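Local coordinates for protein globin II, extracellular (Lumbricus terrestris, PDB 1X9F) that probably binds and carries oxygen through its haem as one globin subunit of the extracellular haemoglobin (erythrocruorin) of the earthworm, at residues R18-G23 with R67-L72; F38-E43 with F106-T111; K49-D54 with P59-H64. All blocks are in the same frame, centred on the assembly; numbering follows the deposited sequence.

Interaction 1: R18-G23 with R67-L72; sequences RAYGSG and RVLGGL. With HEM (protoporphyrin IX containing Fe), chain O; CMO (carbon monoxide), chain P.
Tyr20 aims its phenol at the backbone of the helix opposite without bonding to it: OH stays 3.7 Å from Leu69 O and 3.9 Å from Gly70 N, and the geometry supports no hydrogen bond across the contact. What remains is van der Waals packing. One ring carbon, Tyr20 CE2, lies 3.8 Å from Leu69 CB, with the methyl CD1 of Leu69 also against it, and the two side chains run past each other in opposite directions. The phenol reaches across because chi1 of -167° sets CG trans to the backbone nitrogen. The ring also stacks on Trp16 of its own helix and makes a cation-pi contact with Arg26 of helix 23-40, whose NH2 also bonds Gly21 O; Gly21, with a positive phi that suits glycine, is the first residue to leave helical geometry after helix 6-20.

Segment 67-72 serves the haem with its other residues. Val68 CG1 comes to 3.8 Å from haem C1B, and its other methyl, CG2, faces the carbon monoxide. Leu72 N lies 3.8 Å from the haem methyl CMB. Leu69 also packs on Phe29, Ser30 and Ile33 of helix 23-40. This is the A-to-E helix contact of the globin fold, made behind the distal wall of the haem pocket.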
loop_
_atom_site.group_PDB
_atom_site.type_symbol
_atom_site.label_atom_id
_atom_site.label_comp_id
_atom_site.label_asym_id
_atom_site.label_seq_id
_atom_site.Cartn_x
_atom_site.Cartn_y
_atom_site.Cartn_z
ATOM N N ARG B 18 -22.495 -23.628 -5.433
ATOM C CA ARG B 18 -23.025 -22.385 -4.881
ATOM C C ARG B 18 -24.094 -22.560 -3.794
ATOM O O ARG B 18 -24.170 -21.741 -2.881
ATOM C CB ARG B 18 -23.552 -21.490 -5.998
ATOM C CG ARG B 18 -22.651 -20.311 -6.310
ATOM C CD ARG B 18 -22.246 -20.226 -7.769
ATOM N NE ARG B 18 -23.391 -20.338 -8.668
ATOM C CZ ARG B 18 -23.308 -20.589 -9.970
ATOM N NH1 ARG B 18 -22.126 -20.760 -10.555
ATOM N NH2 ARG B 18 -24.415 -20.670 -10.695
ATOM N N ALA B 19 -24.909 -23.612 -3.884
ATOM C CA ALA B 19 -26.020 -23.810 -2.940
ATOM C C ALA B 19 -25.601 -24.586 -1.700
ATOM O O ALA B 19 -26.159 -24.396 -0.614
ATOM C CB ALA B 19 -27.174 -24.521 -3.632
ATOM N N TYR B 20 -24.622 -25.467 -1.877
ATOM C CA TYR B 20 -24.166 -26.360 -0.820
ATOM C C TYR B 20 -23.587 -25.612 0.377
ATOM O O TYR B 20 -23.881 -25.960 1.521
ATOM C CB TYR B 20 -23.146 -27.351 -1.388
ATOM C CG TYR B 20 -22.805 -28.537 -0.513
ATOM C CD1 TYR B 20 -21.566 -29.169 -0.637
ATOM C CD2 TYR B 20 -23.712 -29.043 0.418
ATOM C CE1 TYR B 20 -21.236 -30.269 0.148
ATOM C CE2 TYR B 20 -23.389 -30.142 1.208
ATOM C CZ TYR B 20 -22.153 -30.745 1.065
ATOM O OH TYR B 20 -21.837 -31.826 1.842
ATOM N N GLY B 21 -22.772 -24.590 0.120
ATOM C CA GLY B 21 -22.183 -23.791 1.205
ATOM C C GLY B 21 -21.347 -24.610 2.174
ATOM O O GLY B 21 -20.885 -25.707 1.844
ATOM N N SER B 22 -21.155 -24.070 3.375
ATOM C CA SER B 22 -20.316 -24.703 4.388
ATOM C C SER B 22 -20.767 -24.306 5.806
ATOM O O SER B 22 -21.675 -23.483 5.956
ATOM C CB SER B 22 -18.845 -24.335 4.145
ATOM O OG SER B 22 -18.656 -22.932 4.285
ATOM N N GLY B 23 -20.160 -24.895 6.837
ATOM C CA GLY B 23 -20.475 -24.534 8.229
ATOM C C GLY B 23 -21.964 -24.523 8.545
ATOM O O GLY B 23 -22.689 -25.436 8.141
ATOM N N ARG B 67 -24.430 -36.166 6.227
ATOM C CA ARG B 67 -23.911 -37.396 5.627
ATOM C C ARG B 67 -24.562 -37.667 4.270
ATOM O O ARG B 67 -23.880 -38.017 3.302
ATOM C CB ARG B 67 -24.166 -38.558 6.579
ATOM C CG ARG B 67 -23.085 -39.597 6.610
ATOM C CD ARG B 67 -22.921 -40.281 7.958
ATOM N NE ARG B 67 -24.186 -40.654 8.601
ATOM C CZ ARG B 67 -24.493 -40.391 9.872
ATOM N NH1 ARG B 67 -23.628 -39.760 10.658
ATOM N NH2 ARG B 67 -25.664 -40.771 10.368
ATOM N N VAL B 68 -25.879 -37.487 4.209
ATOM C CA VAL B 68 -26.641 -37.674 2.979
ATOM C C VAL B 68 -26.198 -36.716 1.900
ATOM O O VAL B 68 -25.956 -37.124 0.760
ATOM C CB VAL B 68 -28.130 -37.428 3.211
ATOM C CG1 VAL B 68 -28.908 -37.495 1.890
ATOM C CG2 VAL B 68 -28.661 -38.402 4.231
ATOM N N LEU B 69 -26.110 -35.439 2.253
ATOM C CA LEU B 69 -25.657 -34.443 1.303
ATOM C C LEU B 69 -24.205 -34.678 0.895
ATOM O O LEU B 69 -23.792 -34.263 -0.187
ATOM C CB LEU B 69 -25.857 -33.026 1.842
ATOM C CG LEU B 69 -27.307 -32.570 2.022
ATOM C CD1 LEU B 69 -27.306 -31.066 2.101
ATOM C CD2 LEU B 69 -28.200 -33.035 0.872
ATOM N N GLY B 70 -23.449 -35.357 1.760
ATOM C CA GLY B 70 -22.076 -35.752 1.462
ATOM C C GLY B 70 -22.044 -36.777 0.349
ATOM O O GLY B 70 -21.200 -36.706 -0.549
ATOM N N GLY B 71 -22.976 -37.727 0.410
ATOM C CA GLY B 71 -23.135 -38.728 -0.636
ATOM C C GLY B 71 -23.582 -38.081 -1.929
ATOM O O GLY B 71 -23.046 -38.377 -2.999
ATOM N N LEU B 72 -24.562 -37.189 -1.829
ATOM C CA LEU B 72 -25.065 -36.492 -2.998
ATOM C C LEU B 72 -23.961 -35.636 -3.617
ATOM O O LEU B 72 -23.850 -35.548 -4.843
ATOM C CB LEU B 72 -26.276 -35.642 -2.622
ATOM C CG LEU B 72 -27.005 -34.934 -3.764
ATOM C CD1 LEU B 72 -27.615 -35.926 -4.758
ATOM C CD2 LEU B 72 -28.075 -34.018 -3.198
HETATM C CHA HEM O . -28.479 -43.387 4.865
HETATM C CHB HEM O . -27.432 -41.082 0.688
HETATM C CHC HEM O . -32.191 -40.880 -0.423
HETATM C CHD HEM O . -33.221 -43.410 3.648
HETATM C C1A HEM O . -27.747 -42.667 3.811
HETATM C C2A HEM O . -26.371 -42.484 3.921
HETATM C C3A HEM O . -25.999 -41.785 2.690
HETATM C C4A HEM O . -27.305 -41.689 2.007
HETATM C CMA HEM O . -24.641 -41.302 2.244
HETATM C CAA HEM O . -25.460 -42.848 5.065
HETATM C CBA HEM O . -24.799 -44.202 4.914
HETATM C CGA HEM O . -24.025 -44.425 6.193
HETATM O O1A HEM O . -22.927 -43.843 6.349
HETATM O O2A HEM O . -24.521 -45.178 7.056
HETATM C C1B HEM O . -28.696 -40.813 0.009
HETATM C C2B HEM O . -28.706 -40.101 -1.171
HETATM C C3B HEM O . -30.031 -40.073 -1.456
HETATM C C4B HEM O . -30.739 -40.733 -0.477
HETATM C CMB HEM O . -27.556 -39.510 -1.945
HETATM C CAB HEM O . -30.450 -39.443 -2.552
HETATM C CBB HEM O . -30.756 -38.820 -3.674
HETATM C C1C HEM O . -32.914 -41.541 0.670
HETATM C C2C HEM O . -34.294 -41.566 0.665
HETATM C C3C HEM O . -34.586 -42.280 1.804
HETATM C C4C HEM O . -33.373 -42.615 2.409
HETATM C CMC HEM O . -35.203 -40.964 -0.380
HETATM C CAC HEM O . -35.963 -42.603 2.265
HETATM C CBC HEM O . -36.834 -41.602 2.464
HETATM C C1D HEM O . -31.955 -43.655 4.371
HETATM C C2D HEM O . -31.938 -44.275 5.618
HETATM C C3D HEM O . -30.618 -44.284 6.005
HETATM C C4D HEM O . -29.927 -43.630 4.878
HETATM C CMD HEM O . -33.120 -44.824 6.382
HETATM C CAD HEM O . -30.013 -44.858 7.261
HETATM C CBD HEM O . -30.295 -43.975 8.465
HETATM C CGD HEM O . -29.600 -44.609 9.643
HETATM O O1D HEM O . -28.354 -44.706 9.640
HETATM O O2D HEM O . -30.303 -45.024 10.584
HETATM N NA HEM O . -28.352 -42.252 2.654
HETATM N NB HEM O . -29.904 -41.223 0.470
HETATM N NC HEM O . -32.299 -42.189 1.697
HETATM N ND HEM O . -30.755 -43.236 3.889
HETATM FE FE HEM O . -30.320 -42.292 2.146
HETATM C C CMO P . -30.740 -40.434 3.244
HETATM O O CMO P . -31.392 -39.825 4.132
#

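Interaction 2: F38-E43 with F106-T111; sequences FAQVPE and FDAFKT. With HEM (protoporphyrin IX containing Fe), chain O.
Ala108 receives two side chains on its methyl: Val41 brings CG2 to 3.4 Å from Ala108 CB, and Gln40 lays its amide alongside, Gln40 NE2 being 3.5 Å from Ala108 CB. The amide's other end meets Thr111, where Gln40 OE1 lies 3.4 Å from the methyl CG2, the two side chains crossing at about a right angle. No hydrogen bond joins the segments, so these polar amide atoms touch mainly carbon here. Gln40 reaches that far because its chain is fully extended, chi1 of -172° turning CG away from its own backbone nitrogen.

Thr111 is positioned by its own helix. Its OG1 donates to Asp107 O over 3.2 Å, tilted 30° from the carbonyl plane, while Thr111 N approaches that oxygen from the opposite face of the plane. Lys110, one residue back, makes salt bridges with Asp131 and Asp135 and so ties this helix to helix 127-142. Val41 also packs on Asn104 and Tyr105.

Farther out, the same helix lines the haem. Phe106 CD2 is 3.8 Å from the haem methyl CMC, which sits over one face of the ring, toward its rim. Phe109 CE1 comes within 3.5 Å of the vinyl carbon CBB. This is B-to-G packing of the globin fold, made where helix 23-40 ends, with helix 103-121 also lining the haem.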
loop_
_atom_site.group_PDB
_atom_site.type_symbol
_atom_site.label_atom_id
_atom_site.label_comp_id
_atom_site.label_asym_id
_atom_site.label_seq_id
_atom_site.Cartn_x
_atom_site.Cartn_y
_atom_site.Cartn_z
ATOM N N PHE B 38 -39.999 -34.483 4.362
ATOM C CA PHE B 38 -40.998 -34.914 5.337
ATOM C C PHE B 38 -42.335 -34.203 5.149
ATOM O O PHE B 38 -43.380 -34.821 5.314
ATOM C CB PHE B 38 -40.517 -34.739 6.787
ATOM C CG PHE B 38 -39.330 -35.593 7.158
ATOM C CD1 PHE B 38 -38.448 -35.170 8.145
ATOM C CD2 PHE B 38 -39.089 -36.811 6.523
ATOM C CE1 PHE B 38 -37.353 -35.943 8.498
ATOM C CE2 PHE B 38 -37.993 -37.586 6.868
ATOM C CZ PHE B 38 -37.124 -37.154 7.858
ATOM N N ALA B 39 -42.314 -32.914 4.815
ATOM C CA ALA B 39 -43.560 -32.179 4.563
ATOM C C ALA B 39 -44.352 -32.826 3.428
ATOM O O ALA B 39 -45.586 -32.819 3.427
ATOM C CB ALA B 39 -43.271 -30.715 4.241
ATOM N N GLN B 40 -43.631 -33.396 2.470
ATOM C CA GLN B 40 -44.265 -33.987 1.307
ATOM C C GLN B 40 -44.667 -35.448 1.501
ATOM O O GLN B 40 -45.733 -35.866 1.045
ATOM C CB GLN B 40 -43.388 -33.841 0.067
ATOM C CG GLN B 40 -44.137 -34.288 -1.166
ATOM C CD GLN B 40 -43.369 -34.084 -2.436
ATOM O OE1 GLN B 40 -42.783 -33.023 -2.652
ATOM N NE2 GLN B 40 -43.383 -35.091 -3.302
ATOM N N VAL B 41 -43.810 -36.222 2.166
ATOM C CA VAL B 41 -44.132 -37.608 2.485
ATOM C C VAL B 41 -43.834 -37.909 3.955
ATOM O O VAL B 41 -42.851 -38.587 4.278
ATOM C CB VAL B 41 -43.400 -38.611 1.565
ATOM C CG1 VAL B 41 -44.064 -38.672 0.198
ATOM C CG2 VAL B 41 -41.911 -38.282 1.452
ATOM N N PRO B 42 -44.697 -37.414 4.843
ATOM C CA PRO B 42 -44.494 -37.565 6.289
ATOM C C PRO B 42 -44.315 -39.014 6.735
ATOM O O PRO B 42 -43.693 -39.256 7.774
ATOM C CB PRO B 42 -45.770 -36.966 6.895
ATOM C CG PRO B 42 -46.757 -36.912 5.769
ATOM C CD PRO B 42 -45.943 -36.689 4.534
ATOM N N GLU B 43 -44.847 -39.957 5.960
ATOM C CA GLU B 43 -44.654 -41.387 6.212
ATOM C C GLU B 43 -43.191 -41.779 6.303
ATOM O O GLU B 43 -42.825 -42.671 7.072
ATOM C CB GLU B 43 -45.289 -42.203 5.088
ATOM C CG GLU B 43 -46.758 -41.910 4.852
ATOM C CD GLU B 43 -47.644 -42.480 5.942
ATOM O OE1 GLU B 43 -47.354 -42.274 7.145
ATOM O OE2 GLU B 43 -48.648 -43.139 5.595
ATOM N N PHE B 106 -38.008 -41.350 -2.899
ATOM C CA PHE B 106 -36.939 -40.759 -3.720
ATOM C C PHE B 106 -37.504 -39.598 -4.499
ATOM O O PHE B 106 -36.809 -38.623 -4.777
ATOM C CB PHE B 106 -36.347 -41.764 -4.707
ATOM C CG PHE B 106 -35.480 -42.779 -4.067
ATOM C CD1 PHE B 106 -35.986 -44.029 -3.762
ATOM C CD2 PHE B 106 -34.160 -42.483 -3.741
ATOM C CE1 PHE B 106 -35.192 -44.980 -3.159
ATOM C CE2 PHE B 106 -33.359 -43.427 -3.133
ATOM C CZ PHE B 106 -33.874 -44.680 -2.841
ATOM N N ASP B 107 -38.783 -39.714 -4.837
ATOM C CA ASP B 107 -39.472 -38.693 -5.593
ATOM C C ASP B 107 -39.652 -37.396 -4.801
ATOM O O ASP B 107 -39.384 -36.313 -5.324
ATOM C CB ASP B 107 -40.818 -39.216 -6.083
ATOM C CG ASP B 107 -41.396 -38.360 -7.183
ATOM O OD1 ASP B 107 -40.878 -38.428 -8.318
ATOM O OD2 ASP B 107 -42.363 -37.588 -7.008
ATOM N N ALA B 108 -40.100 -37.505 -3.552
ATOM C CA ALA B 108 -40.252 -36.330 -2.693
ATOM C C ALA B 108 -38.904 -35.677 -2.394
ATOM O O ALA B 108 -38.785 -34.447 -2.382
ATOM C CB ALA B 108 -40.961 -36.700 -1.409
ATOM N N PHE B 109 -37.896 -36.513 -2.160
ATOM C CA PHE B 109 -36.553 -36.039 -1.897
ATOM C C PHE B 109 -36.072 -35.170 -3.046
ATOM O O PHE B 109 -35.571 -34.063 -2.827
ATOM C CB PHE B 109 -35.606 -37.216 -1.691
ATOM C CG PHE B 109 -34.283 -36.827 -1.113
ATOM C CD1 PHE B 109 -33.128 -36.894 -1.876
ATOM C CD2 PHE B 109 -34.190 -36.386 0.201
ATOM C CE1 PHE B 109 -31.899 -36.533 -1.335
ATOM C CE2 PHE B 109 -32.971 -36.023 0.744
ATOM C CZ PHE B 109 -31.823 -36.094 -0.023
ATOM N N LYS B 110 -36.241 -35.663 -4.267
ATOM C CA LYS B 110 -35.847 -34.919 -5.450
ATOM C C LYS B 110 -36.543 -33.560 -5.516
ATOM O O LYS B 110 -35.905 -32.551 -5.827
ATOM C CB LYS B 110 -36.148 -35.726 -6.708
ATOM C CG LYS B 110 -35.803 -34.999 -7.992
ATOM C CD LYS B 110 -36.037 -35.869 -9.202
ATOM C CE LYS B 110 -37.517 -35.918 -9.565
ATOM N NZ LYS B 110 -37.674 -36.305 -10.998
ATOM N N THR B 111 -37.843 -33.541 -5.229
ATOM C CA THR B 111 -38.622 -32.305 -5.238
ATOM C C THR B 111 -38.069 -31.346 -4.203
ATOM O O THR B 111 -37.957 -30.144 -4.449
ATOM C CB THR B 111 -40.099 -32.619 -4.933
ATOM O OG1 THR B 111 -40.619 -33.478 -5.958
ATOM C CG2 THR B 111 -40.970 -31.371 -5.051
HETATM C CHA HEM O . -28.479 -43.387 4.865
HETATM C CHB HEM O . -27.432 -41.082 0.688
HETATM C CHC HEM O . -32.191 -40.880 -0.423
HETATM C CHD HEM O . -33.221 -43.410 3.648
HETATM C C1A HEM O . -27.747 -42.667 3.811
HETATM C C2A HEM O . -26.371 -42.484 3.921
HETATM C C3A HEM O . -25.999 -41.785 2.690
HETATM C C4A HEM O . -27.305 -41.689 2.007
HETATM C CMA HEM O . -24.641 -41.302 2.244
HETATM C CAA HEM O . -25.460 -42.848 5.065
HETATM C CBA HEM O . -24.799 -44.202 4.914
HETATM C CGA HEM O . -24.025 -44.425 6.193
HETATM O O1A HEM O . -22.927 -43.843 6.349
HETATM O O2A HEM O . -24.521 -45.178 7.056
HETATM C C1B HEM O . -28.696 -40.813 0.009
HETATM C C2B HEM O . -28.706 -40.101 -1.171
HETATM C C3B HEM O . -30.031 -40.073 -1.456
HETATM C C4B HEM O . -30.739 -40.733 -0.477
HETATM C CMB HEM O . -27.556 -39.510 -1.945
HETATM C CAB HEM O . -30.450 -39.443 -2.552
HETATM C CBB HEM O . -30.756 -38.820 -3.674
HETATM C C1C HEM O . -32.914 -41.541 0.670
HETATM C C2C HEM O . -34.294 -41.566 0.665
HETATM C C3C HEM O . -34.586 -42.280 1.804
HETATM C C4C HEM O . -33.373 -42.615 2.409
HETATM C CMC HEM O . -35.203 -40.964 -0.380
HETATM C CAC HEM O . -35.963 -42.603 2.265
HETATM C CBC HEM O . -36.834 -41.602 2.464
HETATM C C1D HEM O . -31.955 -43.655 4.371
HETATM C C2D HEM O . -31.938 -44.275 5.618
HETATM C C3D HEM O . -30.618 -44.284 6.005
HETATM C C4D HEM O . -29.927 -43.630 4.878
HETATM C CMD HEM O . -33.120 -44.824 6.382
HETATM C CAD HEM O . -30.013 -44.858 7.261
HETATM C CBD HEM O . -30.295 -43.975 8.465
HETATM C CGD HEM O . -29.600 -44.609 9.643
HETATM O O1D HEM O . -28.354 -44.706 9.640
HETATM O O2D HEM O . -30.303 -45.024 10.584
HETATM N NA HEM O . -28.352 -42.252 2.654
HETATM N NB HEM O . -29.904 -41.223 0.470
HETATM N NC HEM O . -32.299 -42.189 1.697
HETATM N ND HEM O . -30.755 -43.236 3.889
HETATM FE FE HEM O . -30.320 -42.292 2.146
#

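Interaction 3: K49-D54 with P59-H64; sequences KRVHGD and PAFIAH. With HEM (protoporphyrin IX containing Fe), chain O; CMO (carbon monoxide), chain P; PO4 (phosphate ion), chain Q.
Part of the distal side of the globin haem pocket is built here, where Val51 of the CD region meets His64, the distal histidine of helix E. Val51 CG1 makes a CH-pi contact over one face of the imidazole, 4.0 Å from the His64 ring centroid and 24° off the normal. This methyl sits between backbone nitrogen and carbonyl carbon, while CG2 packs on His64 CB. Backed this way, His64 points its NE2 at the carbon monoxide oxygen O, 3.0 Å away, in a weak hydrogen bond bent to 123°.

Arg50 binds one haem propionate. NE donates to propionate O2D over 2.7 Å, and NH2 donates to O1D over the same length but more directly (172°), so the carboxylate is gripped by a bidentate pair of hydrogen bonds, one to each oxygen. NH1 and NH2 also bind a phosphate ion, probably from the crystallisation liquor, to which His97 ND1 of the Globin III chain also bonds.

Away from the haem, Val51 O lies in the plane of the Phe61 ring at its edge, 3.5 Å from CD1, and Gly53 CA approaches obliquely at 3.7 Å from Phe61 CD1. Helix 59-77 is thereby joined to the loop preceding it; Phe61 packs on Phe38 and Ile62 on Glu27 and Gln31 of helix 23-40, while Pro59 and Ala63 touch the Globin III chain.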
loop_
_atom_site.group_PDB
_atom_site.type_symbol
_atom_site.label_atom_id
_atom_site.label_comp_id
_atom_site.label_asym_id
_atom_site.label_seq_id
_atom_site.Cartn_x
_atom_site.Cartn_y
_atom_site.Cartn_z
ATOM N N LYS B 49 -35.977 -43.203 12.508
ATOM C CA LYS B 49 -36.117 -43.288 13.955
ATOM C C LYS B 49 -34.776 -43.548 14.637
ATOM O O LYS B 49 -34.509 -42.995 15.704
ATOM C CB LYS B 49 -37.141 -44.363 14.344
ATOM C CG LYS B 49 -37.845 -44.105 15.683
ATOM C CD LYS B 49 -38.940 -43.032 15.572
ATOM C CE LYS B 49 -39.408 -42.545 16.949
ATOM N NZ LYS B 49 -40.437 -41.468 16.864
ATOM N N ARG B 50 -33.932 -44.373 14.019
ATOM C CA ARG B 50 -32.624 -44.698 14.591
ATOM C C ARG B 50 -31.684 -43.495 14.586
ATOM O O ARG B 50 -30.627 -43.517 15.226
ATOM C CB ARG B 50 -31.979 -45.858 13.829
ATOM C CG ARG B 50 -30.705 -46.390 14.470
ATOM C CD ARG B 50 -29.783 -47.140 13.517
ATOM N NE ARG B 50 -28.984 -46.270 12.646
ATOM C CZ ARG B 50 -27.875 -45.630 13.018
ATOM N NH1 ARG B 50 -27.424 -45.729 14.267
ATOM N NH2 ARG B 50 -27.217 -44.881 12.137
ATOM N N VAL B 51 -32.064 -42.450 13.866
ATOM C CA VAL B 51 -31.178 -41.315 13.711
ATOM C C VAL B 51 -31.929 -40.036 14.095
ATOM O O VAL B 51 -31.624 -38.932 13.624
ATOM C CB VAL B 51 -30.531 -41.320 12.293
ATOM C CG1 VAL B 51 -31.430 -40.652 11.245
ATOM C CG2 VAL B 51 -29.147 -40.706 12.338
ATOM N N HIS B 52 -32.914 -40.226 14.977
ATOM C CA HIS B 52 -33.718 -39.154 15.572
ATOM C C HIS B 52 -34.509 -38.314 14.576
ATOM O O HIS B 52 -34.588 -37.092 14.722
ATOM C CB HIS B 52 -32.844 -38.249 16.438
ATOM C CG HIS B 52 -32.452 -38.860 17.743
ATOM N ND1 HIS B 52 -31.367 -39.700 17.878
ATOM C CD2 HIS B 52 -32.988 -38.733 18.979
ATOM C CE1 HIS B 52 -31.257 -40.069 19.142
ATOM N NE2 HIS B 52 -32.225 -39.493 19.831
ATOM N N GLY B 53 -35.109 -38.971 13.583
ATOM C CA GLY B 53 -35.892 -38.294 12.543
ATOM C C GLY B 53 -37.082 -37.508 13.063
ATOM O O GLY B 53 -37.620 -36.643 12.367
ATOM N N ASP B 54 -37.486 -37.806 14.290
ATOM C CA ASP B 54 -38.584 -37.110 14.940
ATOM C C ASP B 54 -38.227 -35.664 15.286
ATOM O O ASP B 54 -39.111 -34.825 15.457
ATOM C CB ASP B 54 -39.017 -37.877 16.193
ATOM C CG ASP B 54 -37.848 -38.219 17.105
ATOM O OD1 ASP B 54 -37.018 -39.082 16.730
ATOM O OD2 ASP B 54 -37.688 -37.684 18.224
ATOM N N PRO B 59 -28.775 -33.312 17.025
ATOM C CA PRO B 59 -27.427 -33.419 16.459
ATOM C C PRO B 59 -27.198 -34.699 15.637
ATOM O O PRO B 59 -26.543 -34.649 14.588
ATOM C CB PRO B 59 -26.523 -33.393 17.696
ATOM C CG PRO B 59 -27.407 -33.789 18.822
ATOM C CD PRO B 59 -28.735 -33.184 18.501
ATOM N N ALA B 60 -27.742 -35.821 16.103
ATOM C CA ALA B 60 -27.665 -37.080 15.369
ATOM C C ALA B 60 -28.372 -36.984 14.025
ATOM O O ALA B 60 -27.960 -37.625 13.054
ATOM C CB ALA B 60 -28.246 -38.214 16.191
ATOM N N PHE B 61 -29.435 -36.192 13.964
ATOM C CA PHE B 61 -30.114 -36.021 12.703
ATOM C C PHE B 61 -29.335 -35.123 11.753
ATOM O O PHE B 61 -29.288 -35.386 10.546
ATOM C CB PHE B 61 -31.530 -35.487 12.865
ATOM C CG PHE B 61 -32.283 -35.522 11.594
ATOM C CD1 PHE B 61 -32.838 -36.722 11.150
ATOM C CD2 PHE B 61 -32.352 -34.401 10.777
ATOM C CE1 PHE B 61 -33.504 -36.795 9.939
ATOM C CE2 PHE B 61 -33.014 -34.462 9.559
ATOM C CZ PHE B 61 -33.594 -35.665 9.140
ATOM N N ILE B 62 -28.746 -34.056 12.289
ATOM C CA ILE B 62 -27.927 -33.162 11.481
ATOM C C ILE B 62 -26.820 -33.979 10.841
ATOM O O ILE B 62 -26.583 -33.874 9.636
ATOM C CB ILE B 62 -27.283 -32.035 12.336
ATOM C CG1 ILE B 62 -28.327 -31.245 13.133
ATOM C CG2 ILE B 62 -26.446 -31.101 11.454
ATOM C CD1 ILE B 62 -29.278 -30.459 12.294
ATOM N N ALA B 63 -26.138 -34.777 11.662
ATOM C CA ALA B 63 -25.003 -35.573 11.219
ATOM C C ALA B 63 -25.426 -36.447 10.061
ATOM O O ALA B 63 -24.749 -36.505 9.029
ATOM C CB ALA B 63 -24.470 -36.425 12.363
ATOM N N HIS B 64 -26.569 -37.099 10.241
ATOM C CA HIS B 64 -27.151 -37.922 9.207
ATOM C C HIS B 64 -27.445 -37.138 7.919
ATOM O O HIS B 64 -27.165 -37.617 6.819
ATOM C CB HIS B 64 -28.423 -38.595 9.711
ATOM C CG HIS B 64 -29.269 -39.115 8.607
ATOM N ND1 HIS B 64 -28.934 -40.245 7.892
ATOM C CD2 HIS B 64 -30.376 -38.607 8.017
ATOM C CE1 HIS B 64 -29.828 -40.437 6.940
ATOM N NE2 HIS B 64 -30.710 -39.452 6.987
HETATM C CHA HEM O . -28.479 -43.387 4.865
HETATM C CHB HEM O . -27.432 -41.082 0.688
HETATM C CHC HEM O . -32.191 -40.880 -0.423
HETATM C CHD HEM O . -33.221 -43.410 3.648
HETATM C C1A HEM O . -27.747 -42.667 3.811
HETATM C C2A HEM O . -26.371 -42.484 3.921
HETATM C C3A HEM O . -25.999 -41.785 2.690
HETATM C C4A HEM O . -27.305 -41.689 2.007
HETATM C CMA HEM O . -24.641 -41.302 2.244
HETATM C CAA HEM O . -25.460 -42.848 5.065
HETATM C CBA HEM O . -24.799 -44.202 4.914
HETATM C CGA HEM O . -24.025 -44.425 6.193
HETATM O O1A HEM O . -22.927 -43.843 6.349
HETATM O O2A HEM O . -24.521 -45.178 7.056
HETATM C C1B HEM O . -28.696 -40.813 0.009
HETATM C C2B HEM O . -28.706 -40.101 -1.171
HETATM C C3B HEM O . -30.031 -40.073 -1.456
HETATM C C4B HEM O . -30.739 -40.733 -0.477
HETATM C CMB HEM O . -27.556 -39.510 -1.945
HETATM C CAB HEM O . -30.450 -39.443 -2.552
HETATM C CBB HEM O . -30.756 -38.820 -3.674
HETATM C C1C HEM O . -32.914 -41.541 0.670
HETATM C C2C HEM O . -34.294 -41.566 0.665
HETATM C C3C HEM O . -34.586 -42.280 1.804
HETATM C C4C HEM O . -33.373 -42.615 2.409
HETATM C CMC HEM O . -35.203 -40.964 -0.380
HETATM C CAC HEM O . -35.963 -42.603 2.265
HETATM C CBC HEM O . -36.834 -41.602 2.464
HETATM C C1D HEM O . -31.955 -43.655 4.371
HETATM C C2D HEM O . -31.938 -44.275 5.618
HETATM C C3D HEM O . -30.618 -44.284 6.005
HETATM C C4D HEM O . -29.927 -43.630 4.878
HETATM C CMD HEM O . -33.120 -44.824 6.382
HETATM C CAD HEM O . -30.013 -44.858 7.261
HETATM C CBD HEM O . -30.295 -43.975 8.465
HETATM C CGD HEM O . -29.600 -44.609 9.643
HETATM O O1D HEM O . -28.354 -44.706 9.640
HETATM O O2D HEM O . -30.303 -45.024 10.584
HETATM N NA HEM O . -28.352 -42.252 2.654
HETATM N NB HEM O . -29.904 -41.223 0.470
HETATM N NC HEM O . -32.299 -42.189 1.697
HETATM N ND HEM O . -30.755 -43.236 3.889
HETATM FE FE HEM O . -30.320 -42.292 2.146
HETATM C C CMO P . -30.740 -40.434 3.244
HETATM O O CMO P . -31.392 -39.825 4.132
HETATM P P PO4 Q . -24.211 -44.567 14.549
HETATM O O1 PO4 Q . -24.976 -45.286 15.647
HETATM O O2 PO4 Q . -25.168 -44.080 13.477
HETATM O O3 PO4 Q . -23.218 -45.522 13.919
HETATM O O4 PO4 Q . -23.488 -43.390 15.172
#

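All three contacts touch one haem, the centres of the contacts being about 16 to 18 Å from one another. Interactions 1 and 3 share helix 59-77, and each also touches the carbon monoxide, through Val68 and His64; they meet where Arg67 NH2 lies 4.0 Å from Val51 CG2. Interactions 1 and 2 lie on opposite sides of the chain's centre, yet join near the haem, Val68 CG1 being 3.8 Å from Phe109 CZ. Interaction 2 reaches interaction 3 through aromatic packing, with Phe38 CE1 3.8 Å from Phe61 CZ. Thus helix 59-77 supplies Val68 and His64 to the carbon monoxide pocket, the loop before it backs His64, and segment 106-111 reaches the porphyrin from another helix.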